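Local atomic coordinates of mitogen (Streptococcus dysgalactiae, PDB entry 2J4X), a protein that acts as a zinc-binding bacterial superantigen, a mitogen that stimulates T cells, and probably as a toxin like its staphylococcal and streptococcal relatives. Residues Tyr110-Gly115 with His201-Leu206; Glu139-Leu144 with Gly166-His171. All blocks are in the same frame, centred on the assembly; numbering follows the deposited sequence.

Contact 1: Tyr110-Gly115 with His201-Leu206; sequences YMNIFG and HFDVYL. With ZN (zinc ion), chain B.
The F114 ring lies alongside that of Y205, both pointing the same way from adjacent parallel strands. Their planes are only 26° apart but slid past each other, centroids 5.6 Å apart, so overlap is slight and the touch is F114 CD1 on Y205 CE2. Y205 also stacks on Y167 of the next strand. Next to CD1 on the same edge, F114 CE1 comes to 3.4 Å from OD1 of the zinc ligand D203, near the ring plane. D203 binds zinc through OD2 at 2.2 Å and H201 through NE2 at 2.1 Å, with H171 as the third protein ligand. In H201, chi1 55° sets CG between the backbone N and the carbonyl carbon, turning NE2 to the metal. In the beta-grasp domain these strands are the parallel pair of the mixed five-stranded sheet, 199-206 in the middle with 104-114 beside it, tied by five backbone bonds; V204 N to N112 O is the shortest at 2.6 Å. The opposite face, with M111, I113, F202 and V204, is apolar. M111 CG meets V204 CG2 at 3.7 Å and I113 CG2 presses on L206 CD1 at 3.5 Å, while helix 137-150 covers M111 and F202.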
ATOM      1  N   TYR A 110      14.056  -3.809   6.209  1.00 41.53           N
ATOM      2  CA  TYR A 110      14.606  -2.485   6.463  1.00 41.65           C
ATOM      3  C   TYR A 110      14.337  -1.505   5.327  1.00 41.69           C
ATOM      4  O   TYR A 110      14.301  -1.858   4.141  1.00 39.84           O
ATOM      5  CB  TYR A 110      16.122  -2.554   6.780  1.00 42.27           C
ATOM      6  CG  TYR A 110      16.368  -2.845   8.241  1.00 44.26           C
ATOM      7  CD1 TYR A 110      16.181  -4.132   8.749  1.00 46.67           C
ATOM      8  CD2 TYR A 110      16.587  -1.806   9.148  1.00 45.06           C
ATOM      9  CE1 TYR A 110      16.178  -4.380  10.136  1.00 48.82           C
ATOM     10  CE2 TYR A 110      16.586  -2.031  10.530  1.00 46.86           C
ATOM     11  CZ  TYR A 110      16.372  -3.324  11.024  1.00 49.75           C
ATOM     12  OH  TYR A 110      16.284  -3.563  12.391  1.00 50.25           O
ATOM     13  N   MET A 111      14.122  -0.262   5.741  1.00 42.59           N
ATOM     14  CA  MET A 111      13.843   0.846   4.851  1.00 43.75           C
ATOM     15  C   MET A 111      15.089   1.738   4.943  1.00 43.52           C
ATOM     16  O   MET A 111      15.426   2.237   6.015  1.00 44.40           O
ATOM     17  CB  MET A 111      12.587   1.566   5.369  1.00 44.28           C
ATOM     18  CG  MET A 111      11.860   2.487   4.411  1.00 44.87           C
ATOM     19  SD  MET A 111      10.246   2.923   5.145  1.00 46.34           S
ATOM     20  CE  MET A 111      10.642   4.463   5.893  1.00 47.86           C
ATOM     21  N   ASN A 112      15.795   1.888   3.828  1.00 43.70           N
ATOM     22  CA  ASN A 112      16.992   2.730   3.763  1.00 43.28           C
ATOM     23  C   ASN A 112      16.555   4.045   3.167  1.00 42.38           C
ATOM     24  O   ASN A 112      16.047   4.068   2.039  1.00 42.68           O
ATOM     25  CB  ASN A 112      18.039   2.130   2.836  1.00 44.07           C
ATOM     26  CG  ASN A 112      18.509   0.779   3.292  1.00 45.33           C
ATOM     27  OD1 ASN A 112      18.787  -0.100   2.467  1.00 46.28           O
ATOM     28  ND2 ASN A 112      18.612   0.601   4.610  1.00 44.17           N
ATOM     29  N   ILE A 113      16.758   5.129   3.911  1.00 40.79           N
ATOM     30  CA  ILE A 113      16.372   6.448   3.446  1.00 39.26           C
ATOM     31  C   ILE A 113      17.602   7.233   3.008  1.00 40.81           C
ATOM     32  O   ILE A 113      18.541   7.400   3.773  1.00 41.00           O
ATOM     33  CB  ILE A 113      15.629   7.206   4.530  1.00 36.91           C
ATOM     34  CG1 ILE A 113      14.524   6.324   5.100  1.00 35.61           C
ATOM     35  CG2 ILE A 113      15.041   8.468   3.943  1.00 38.18           C
ATOM     36  CD1 ILE A 113      13.687   6.992   6.157  1.00 35.91           C
ATOM     37  N   PHE A 114      17.590   7.693   1.757  1.00 43.12           N
ATOM     38  CA  PHE A 114      18.696   8.442   1.177  1.00 45.24           C
ATOM     39  C   PHE A 114      18.270   9.834   0.822  1.00 46.51           C
ATOM     40  O   PHE A 114      17.149  10.043   0.369  1.00 46.35           O
ATOM     41  CB  PHE A 114      19.219   7.737  -0.069  1.00 45.82           C
ATOM     42  CG  PHE A 114      19.754   6.363   0.207  1.00 48.76           C
ATOM     43  CD1 PHE A 114      19.087   5.234  -0.253  1.00 49.68           C
ATOM     44  CD2 PHE A 114      20.912   6.193   0.958  1.00 49.48           C
ATOM     45  CE1 PHE A 114      19.569   3.964   0.033  1.00 50.47           C
ATOM     46  CE2 PHE A 114      21.397   4.928   1.247  1.00 48.97           C
ATOM     47  CZ  PHE A 114      20.725   3.814   0.784  1.00 49.25           C
ATOM     48  N   GLY A 115      19.177  10.784   1.033  1.00 49.05           N
ATOM     49  CA  GLY A 115      18.896  12.181   0.750  1.00 51.81           C
ATOM     50  C   GLY A 115      19.879  13.099   1.457  1.00 53.90           C
ATOM     51  O   GLY A 115      20.285  12.847   2.602  1.00 54.18           O
ATOM     52  N   HIS A 201      15.486  -5.599   0.816  1.00 37.64           N
ATOM     53  CA  HIS A 201      15.181  -4.403   1.600  1.00 36.88           C
ATOM     54  C   HIS A 201      14.432  -3.378   0.777  1.00 37.40           C
ATOM     55  O   HIS A 201      14.164  -3.609  -0.400  1.00 39.23           O
ATOM     56  CB  HIS A 201      16.464  -3.755   2.107  1.00 37.08           C
ATOM     57  CG  HIS A 201      17.450  -3.448   1.023  1.00 37.77           C
ATOM     58  ND1 HIS A 201      18.257  -4.410   0.454  1.00 39.33           N
ATOM     59  CD2 HIS A 201      17.753  -2.287   0.396  1.00 38.27           C
ATOM     60  CE1 HIS A 201      19.018  -3.858  -0.474  1.00 38.00           C
ATOM     61  NE2 HIS A 201      18.733  -2.570  -0.529  1.00 38.84           N
ATOM     62  N   PHE A 202      14.091  -2.249   1.406  1.00 36.57           N
ATOM     63  CA  PHE A 202      13.394  -1.157   0.719  1.00 36.23           C
ATOM     64  C   PHE A 202      14.331   0.044   0.669  1.00 36.08           C
ATOM     65  O   PHE A 202      15.006   0.332   1.656  1.00 35.79           O
ATOM     66  CB  PHE A 202      12.111  -0.752   1.463  1.00 34.30           C
ATOM     67  CG  PHE A 202      11.088  -1.846   1.556  1.00 33.87           C
ATOM     68  CD1 PHE A 202      10.308  -1.980   2.705  1.00 33.45           C
ATOM     69  CD2 PHE A 202      10.917  -2.755   0.511  1.00 32.82           C
ATOM     70  CE1 PHE A 202       9.374  -3.013   2.818  1.00 34.63           C
ATOM     71  CE2 PHE A 202       9.990  -3.789   0.610  1.00 33.17           C
ATOM     72  CZ  PHE A 202       9.216  -3.919   1.769  1.00 33.31           C
ATOM     73  N   ASP A 203      14.377   0.728  -0.478  1.00 36.33           N
ATOM     74  CA  ASP A 203      15.220   1.916  -0.654  1.00 36.26           C
ATOM     75  C   ASP A 203      14.386   3.149  -0.941  1.00 35.86           C
ATOM     76  O   ASP A 203      13.564   3.151  -1.855  1.00 35.80           O
ATOM     77  CB  ASP A 203      16.205   1.728  -1.803  1.00 37.36           C
ATOM     78  CG  ASP A 203      17.329   0.770  -1.465  1.00 38.94           C
ATOM     79  OD1 ASP A 203      17.980   0.933  -0.398  1.00 39.36           O
ATOM     80  OD2 ASP A 203      17.562  -0.144  -2.286  1.00 40.37           O
ATOM     81  N   VAL A 204      14.606   4.202  -0.165  1.00 35.97           N
ATOM     82  CA  VAL A 204      13.863   5.442  -0.339  1.00 35.06           C
ATOM     83  C   VAL A 204      14.812   6.510  -0.881  1.00 36.40           C
ATOM     84  O   VAL A 204      15.848   6.755  -0.285  1.00 37.83           O
ATOM     85  CB  VAL A 204      13.277   5.899   0.995  1.00 33.34           C
ATOM     86  CG1 VAL A 204      12.438   7.132   0.794  1.00 31.52           C
ATOM     87  CG2 VAL A 204      12.466   4.774   1.612  1.00 32.47           C
ATOM     88  N   TYR A 205      14.471   7.129  -2.015  1.00 36.71           N
ATOM     89  CA  TYR A 205      15.323   8.159  -2.631  1.00 37.11           C
ATOM     90  C   TYR A 205      14.714   9.535  -2.606  1.00 36.85           C
ATOM     91  O   TYR A 205      14.039   9.934  -3.555  1.00 36.19           O
ATOM     92  CB  TYR A 205      15.646   7.799  -4.077  1.00 38.46           C
ATOM     93  CG  TYR A 205      16.403   6.512  -4.167  1.00 40.86           C
ATOM     94  CD1 TYR A 205      15.740   5.291  -4.353  1.00 42.08           C
ATOM     95  CD2 TYR A 205      17.780   6.498  -3.988  1.00 41.99           C
ATOM     96  CE1 TYR A 205      16.443   4.089  -4.356  1.00 42.44           C
ATOM     97  CE2 TYR A 205      18.489   5.309  -3.983  1.00 43.13           C
ATOM     98  CZ  TYR A 205      17.821   4.115  -4.169  1.00 42.79           C
ATOM     99  OH  TYR A 205      18.560   2.961  -4.167  1.00 45.51           O
ATOM    100  N   LEU A 206      14.983  10.262  -1.525  1.00 37.33           N
ATOM    101  CA  LEU A 206      14.450  11.602  -1.339  1.00 39.72           C
ATOM    102  C   LEU A 206      15.093  12.674  -2.223  1.00 42.06           C
ATOM    103  O   LEU A 206      16.311  12.720  -2.390  1.00 43.09           O
ATOM    104  CB  LEU A 206      14.543  11.993   0.138  1.00 38.14           C
ATOM    105  CG  LEU A 206      13.888  10.976   1.078  1.00 38.86           C
ATOM    106  CD1 LEU A 206      13.926  11.499   2.502  1.00 38.86           C
ATOM    107  CD2 LEU A 206      12.457  10.697   0.635  1.00 38.72           C
TER
HETATM  108 ZN    ZN B1211      19.303  -1.468  -2.230  1.00 52.26          ZN

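Contact 2: Glu139-Leu144 with Gly166-His171; sequences EIDVRL and GYWGIH. With ZN (zinc ion), chain B.
W168 drives its indole from the strand against the helix and meets three side chains there, I140, D141 and L144. L144 comes from the opposite direction and lays CD1 over one face of the six-membered ring, 3.7 Å from its centroid, a CH-pi contact offset toward the rim. At the far end of the indole, I140 CG2 closes to 3.3 Å of W168 CH2, the two side chains crossing at about a right angle. The polar edge is used as well: W168 NE1 donates to D141 OD1 at 2.9 Å, a bent bond (137° at the hydrogen) that reaches the oxygen nearly along its C-O axis. Carboxylate and indole planes are only 18° apart. With CG anti to the backbone N (chi1 -165°), D141 swings its carboxylate round to the indole edge. The buried carboxylate has more to hold it, since OD1 also pairs with R145 in a salt bridge and OD2 bonds to Y188, which would probably favour the charged form.

Away from the indole the fit slackens. I140 CD1 and I170 CD1 are 4.2 Å apart, a light touch. On the more exposed flank of the helix, turned from the strand, R143 NH1 bridges to E139 OE2 at 3.1 Å, and R143 lies against F130 in a cation-pi contact. The strand's outward side carries Y167, edge-to-face with F179, and the zinc ligand H171. The helix thus packs across the inner face of the beta-grasp sheet, with I140 also touching F130, L144 reaching I128 on strand 126-132, and W168 touching T180 on strand 177-181.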
ATOM      1  N   GLU A 139      -0.137  -2.606   0.226  1.00 25.35           N
ATOM      2  CA  GLU A 139       0.161  -2.615   1.657  1.00 25.37           C
ATOM      3  C   GLU A 139       1.554  -2.056   1.946  1.00 26.30           C
ATOM      4  O   GLU A 139       1.713  -1.207   2.824  1.00 27.14           O
ATOM      5  CB  GLU A 139       0.079  -4.023   2.246  1.00 27.03           C
ATOM      6  CG  GLU A 139       0.463  -4.028   3.743  1.00 27.97           C
ATOM      7  CD  GLU A 139       0.453  -5.396   4.388  1.00 28.67           C
ATOM      8  OE1 GLU A 139      -0.307  -6.279   3.953  1.00 29.62           O
ATOM      9  OE2 GLU A 139       1.197  -5.579   5.359  1.00 30.35           O
ATOM     10  N   ILE A 140       2.568  -2.559   1.236  1.00 27.10           N
ATOM     11  CA  ILE A 140       3.940  -2.066   1.390  1.00 27.10           C
ATOM     12  C   ILE A 140       3.992  -0.561   1.088  1.00 28.08           C
ATOM     13  O   ILE A 140       4.518   0.217   1.883  1.00 30.64           O
ATOM     14  CB  ILE A 140       4.903  -2.742   0.398  1.00 26.82           C
ATOM     15  CG1 ILE A 140       4.936  -4.251   0.648  1.00 27.57           C
ATOM     16  CG2 ILE A 140       6.287  -2.129   0.518  1.00 24.60           C
ATOM     17  CD1 ILE A 140       5.825  -5.011  -0.326  1.00 26.42           C
ATOM     18  N   ASP A 141       3.429  -0.153  -0.050  1.00 27.46           N
ATOM     19  CA  ASP A 141       3.465   1.244  -0.472  1.00 26.63           C
ATOM     20  C   ASP A 141       2.820   2.182   0.536  1.00 26.42           C
ATOM     21  O   ASP A 141       3.402   3.202   0.901  1.00 25.96           O
ATOM     22  CB  ASP A 141       2.802   1.383  -1.853  1.00 27.10           C
ATOM     23  CG  ASP A 141       3.108   2.724  -2.521  1.00 27.79           C
ATOM     24  OD1 ASP A 141       4.243   3.222  -2.367  1.00 28.62           O
ATOM     25  OD2 ASP A 141       2.232   3.274  -3.215  1.00 29.02           O
ATOM     26  N   VAL A 142       1.618   1.829   0.979  1.00 25.59           N
ATOM     27  CA  VAL A 142       0.884   2.617   1.959  1.00 26.19           C
ATOM     28  C   VAL A 142       1.568   2.682   3.328  1.00 26.72           C
ATOM     29  O   VAL A 142       1.624   3.735   3.946  1.00 28.18           O
ATOM     30  CB  VAL A 142      -0.562   2.062   2.144  1.00 26.39           C
ATOM     31  CG1 VAL A 142      -1.218   2.696   3.392  1.00 24.18           C
ATOM     32  CG2 VAL A 142      -1.382   2.331   0.860  1.00 23.76           C
ATOM     33  N   ARG A 143       2.062   1.562   3.832  1.00 27.36           N
ATOM     34  CA  ARG A 143       2.743   1.585   5.116  1.00 27.11           C
ATOM     35  C   ARG A 143       4.082   2.366   5.004  1.00 28.61           C
ATOM     36  O   ARG A 143       4.485   3.096   5.937  1.00 28.42           O
ATOM     37  CB  ARG A 143       2.985   0.147   5.598  1.00 26.73           C
ATOM     38  CG  ARG A 143       1.708  -0.639   5.876  1.00 27.36           C
ATOM     39  CD  ARG A 143       2.013  -2.070   6.319  1.00 28.21           C
ATOM     40  NE  ARG A 143       2.774  -2.119   7.568  1.00 29.68           N
ATOM     41  CZ  ARG A 143       3.273  -3.232   8.094  1.00 30.48           C
ATOM     42  NH1 ARG A 143       3.096  -4.383   7.482  1.00 31.92           N
ATOM     43  NH2 ARG A 143       3.945  -3.203   9.233  1.00 31.90           N
ATOM     44  N   LEU A 144       4.763   2.228   3.869  1.00 27.65           N
ATOM     45  CA  LEU A 144       6.030   2.920   3.679  1.00 28.42           C
ATOM     46  C   LEU A 144       5.796   4.411   3.636  1.00 28.59           C
ATOM     47  O   LEU A 144       6.559   5.178   4.233  1.00 28.43           O
ATOM     48  CB  LEU A 144       6.735   2.462   2.388  1.00 28.02           C
ATOM     49  CG  LEU A 144       8.109   3.095   2.114  1.00 27.41           C
ATOM     50  CD1 LEU A 144       9.014   2.106   1.406  1.00 27.38           C
ATOM     51  CD2 LEU A 144       7.938   4.363   1.305  1.00 28.14           C
ATOM     52  N   GLY A 166      10.564  12.561  -5.183  1.00 35.94           N
ATOM     53  CA  GLY A 166      11.250  11.339  -4.807  1.00 35.47           C
ATOM     54  C   GLY A 166      10.579  10.034  -5.199  1.00 35.26           C
ATOM     55  O   GLY A 166       9.482  10.008  -5.722  1.00 34.99           O
ATOM     56  N   TYR A 167      11.259   8.928  -4.936  1.00 35.89           N
ATOM     57  CA  TYR A 167      10.729   7.606  -5.255  1.00 34.58           C
ATOM     58  C   TYR A 167      11.371   6.550  -4.335  1.00 32.38           C
ATOM     59  O   TYR A 167      12.315   6.835  -3.604  1.00 29.40           O
ATOM     60  CB  TYR A 167      10.985   7.278  -6.749  1.00 34.80           C
ATOM     61  CG  TYR A 167      12.444   7.100  -7.148  1.00 35.77           C
ATOM     62  CD1 TYR A 167      13.002   5.829  -7.298  1.00 36.71           C
ATOM     63  CD2 TYR A 167      13.263   8.201  -7.362  1.00 36.71           C
ATOM     64  CE1 TYR A 167      14.326   5.670  -7.645  1.00 37.08           C
ATOM     65  CE2 TYR A 167      14.592   8.046  -7.706  1.00 38.01           C
ATOM     66  CZ  TYR A 167      15.112   6.783  -7.844  1.00 37.96           C
ATOM     67  OH  TYR A 167      16.431   6.645  -8.174  1.00 41.94           O
ATOM     68  N   TRP A 168      10.837   5.341  -4.343  1.00 30.59           N
ATOM     69  CA  TRP A 168      11.422   4.309  -3.523  1.00 31.53           C
ATOM     70  C   TRP A 168      11.401   3.036  -4.322  1.00 30.68           C
ATOM     71  O   TRP A 168      10.856   2.992  -5.419  1.00 31.11           O
ATOM     72  CB  TRP A 168      10.650   4.125  -2.214  1.00 30.74           C
ATOM     73  CG  TRP A 168       9.301   3.534  -2.394  1.00 31.28           C
ATOM     74  CD1 TRP A 168       8.165   4.174  -2.822  1.00 31.36           C
ATOM     75  CD2 TRP A 168       8.930   2.174  -2.155  1.00 31.41           C
ATOM     76  NE1 TRP A 168       7.106   3.291  -2.856  1.00 32.10           N
ATOM     77  CE2 TRP A 168       7.546   2.056  -2.455  1.00 32.23           C
ATOM     78  CE3 TRP A 168       9.632   1.037  -1.717  1.00 29.99           C
ATOM     79  CZ2 TRP A 168       6.850   0.844  -2.327  1.00 30.46           C
ATOM     80  CZ3 TRP A 168       8.941  -0.162  -1.591  1.00 30.75           C
ATOM     81  CH2 TRP A 168       7.557  -0.248  -1.896  1.00 30.44           C
ATOM     82  N   GLY A 169      12.008   1.996  -3.768  1.00 32.09           N
ATOM     83  CA  GLY A 169      12.032   0.714  -4.440  1.00 31.30           C
ATOM     84  C   GLY A 169      12.141  -0.494  -3.528  1.00 31.33           C
ATOM     85  O   GLY A 169      12.619  -0.416  -2.403  1.00 29.78           O
ATOM     86  N   ILE A 170      11.656  -1.618  -4.037  1.00 33.46           N
ATOM     87  CA  ILE A 170      11.723  -2.893  -3.346  1.00 34.95           C
ATOM     88  C   ILE A 170      12.988  -3.478  -3.954  1.00 36.38           C
ATOM     89  O   ILE A 170      13.044  -3.714  -5.169  1.00 37.01           O
ATOM     90  CB  ILE A 170      10.523  -3.790  -3.724  1.00 34.15           C
ATOM     91  CG1 ILE A 170       9.235  -3.154  -3.202  1.00 33.98           C
ATOM     92  CG2 ILE A 170      10.726  -5.213  -3.178  1.00 34.24           C
ATOM     93  CD1 ILE A 170       7.969  -3.777  -3.739  1.00 34.90           C
ATOM     94  N   HIS A 171      14.017  -3.671  -3.135  1.00 38.28           N
ATOM     95  CA  HIS A 171      15.260  -4.227  -3.647  1.00 40.06           C
ATOM     96  C   HIS A 171      15.291  -5.704  -3.358  1.00 40.94           C
ATOM     97  O   HIS A 171      15.474  -6.131  -2.212  1.00 40.45           O
ATOM     98  CB  HIS A 171      16.478  -3.543  -3.039  1.00 41.64           C
ATOM     99  CG  HIS A 171      17.700  -3.611  -3.914  1.00 45.40           C
ATOM    100  ND1 HIS A 171      18.600  -2.569  -4.022  1.00 44.67           N
ATOM    101  CD2 HIS A 171      18.156  -4.586  -4.737  1.00 45.45           C
ATOM    102  CE1 HIS A 171      19.555  -2.900  -4.874  1.00 46.31           C
ATOM    103  NE2 HIS A 171      19.310  -4.120  -5.321  1.00 46.91           N
TER
HETATM  104 ZN    ZN B1211      19.303  -1.468  -2.230  1.00 52.26          ZN

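Overall arrangement
Both contacts reach the same beta-grasp sheet, in which strands 199-206 and 166-172 are neighbours: Y205 N and D203 O pair with Y167 O and G169 N, each at 2.7 Å. Contact 1 is strand on strand, bonded mainly through the backbone and only partly buried, with one apolar face and one that carries metal ligands and aromatic rings. Contact 2 is helix on strand, fully buried where it touches, and relies on side chains alone. The two meet again in the core, where F202 CZ packs on I140 CG2 at 3.7 Å. On the outer face the metal ties strands 199-206 and 166-172 together.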